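PDB 2QDE: mandelate racemase/muconate lactonizing enzyme family protein, which belongs to the enolase superfamily, pairing an N-terminal capping domain with a TIM-barrel-like domain that holds a barium ion in this model. Local coordinates for residues D344-L347 / N348-R351. Sequence-based numbering, arbitrary orientation.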
# COMPACT_ATOMS: atom_id res chain seq x y z
N ASP A 344 -36.69 -4.47 -40.87
CA ASP A 344 -35.32 -4.40 -40.36
C ASP A 344 -34.39 -4.97 -41.44
O ASP A 344 -34.83 -5.78 -42.26
CB ASP A 344 -35.18 -5.25 -39.09
CG ASP A 344 -33.89 -4.98 -38.34
OD1 ASP A 344 -33.78 -3.90 -37.71
OD2 ASP A 344 -32.98 -5.83 -38.38
N ILE A 345 -33.12 -4.56 -41.47
CA ILE A 345 -32.23 -5.10 -42.49
C ILE A 345 -32.04 -6.59 -42.25
O ILE A 345 -31.50 -7.30 -43.10
CB ILE A 345 -30.85 -4.40 -42.51
CG1 ILE A 345 -30.14 -4.56 -41.18
CG2 ILE A 345 -31.03 -2.92 -42.85
CD1 ILE A 345 -28.69 -4.15 -41.23
N ALA A 346 -32.48 -7.06 -41.09
CA ALA A 346 -32.42 -8.48 -40.77
C ALA A 346 -33.80 -9.00 -41.14
O ALA A 346 -34.80 -8.54 -40.59
CB ALA A 346 -32.17 -8.71 -39.28
N LEU A 347 -33.87 -9.93 -42.09
CA LEU A 347 -35.16 -10.47 -42.48
C LEU A 347 -35.73 -11.29 -41.34
O LEU A 347 -36.95 -11.41 -41.20
CB LEU A 347 -35.03 -11.36 -43.72
CG LEU A 347 -34.69 -10.68 -45.04
CD1 LEU A 347 -34.33 -11.73 -46.07
CD2 LEU A 347 -35.87 -9.84 -45.51
N ASN A 348 -34.85 -11.83 -40.51
CA ASN A 348 -35.25 -12.65 -39.38
C ASN A 348 -34.65 -12.16 -38.06
O ASN A 348 -33.74 -12.78 -37.51
CB ASN A 348 -34.86 -14.11 -39.65
CG ASN A 348 -33.36 -14.28 -39.85
OD1 ASN A 348 -32.67 -13.39 -40.37
ND2 ASN A 348 -32.84 -15.43 -39.45
N VAL A 349 -35.18 -11.05 -37.56
CA VAL A 349 -34.72 -10.45 -36.32
C VAL A 349 -34.81 -11.44 -35.15
O VAL A 349 -35.79 -12.18 -35.03
CB VAL A 349 -35.59 -9.22 -35.96
CG1 VAL A 349 -35.01 -8.50 -34.76
CG2 VAL A 349 -35.66 -8.27 -37.15
N PRO A 350 -33.77 -11.49 -34.30
CA PRO A 350 -33.82 -12.43 -33.17
C PRO A 350 -35.10 -12.19 -32.36
O PRO A 350 -35.56 -11.05 -32.24
CB PRO A 350 -32.56 -12.08 -32.38
CG PRO A 350 -31.60 -11.72 -33.47
CD PRO A 350 -32.45 -10.85 -34.39
N ARG A 351 -35.67 -13.26 -31.82
CA ARG A 351 -36.91 -13.17 -31.07
C ARG A 351 -36.84 -12.47 -29.71
O ARG A 351 -36.13 -12.90 -28.79
CB ARG A 351 -37.50 -14.57 -30.89
CG ARG A 351 -38.81 -14.60 -30.12
CD ARG A 351 -39.67 -15.77 -30.56
NE ARG A 351 -39.27 -17.05 -29.99
CZ ARG A 351 -39.73 -17.53 -28.83
NH1 ARG A 351 -40.61 -16.83 -28.12
NH2 ARG A 351 -39.33 -18.72 -28.39
O HOH W 1 -38.07 -10.19 -38.55
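A loop of the barrel domain of this enolase-superfamily protein turns sharply between Asp344 and Val349, and the valine folds back onto the start of the turn. One methyl does the touching: Val349 CG2 lies 3.6 Å from Asp344 CB. It is equally close to Ala346 O, with Ala346 CB a looser neighbour. CG1 stands anti to the backbone N (chi1 -173°), which leaves CG2 beside that N, on the side where the turn doubles back. The aspartate side chain crosses the valine at about a right angle. Asp344 OD2 lies 3.0 Å from Ala346 N, a contact that fits an Asx turn, though doubtful because this nitrogen is crowded in the model. His333 NE2 at OD1 and the backbone N of Gly303 at OD2 grip the two oxygens separately, which limits rotation of the carboxylate. A water spans Asn348, donating to Leu347 O (3.1 Å) and accepting from Val349 N (3.2 Å). Asn348 OD1 accepts from Glu368 N and ND2 donates to Gly366 O, tying the bend to the loop before helix 371-377. Ile345 packs on that helix, and the chain leads on into strand 351-353, antiparallel to strand 356-358.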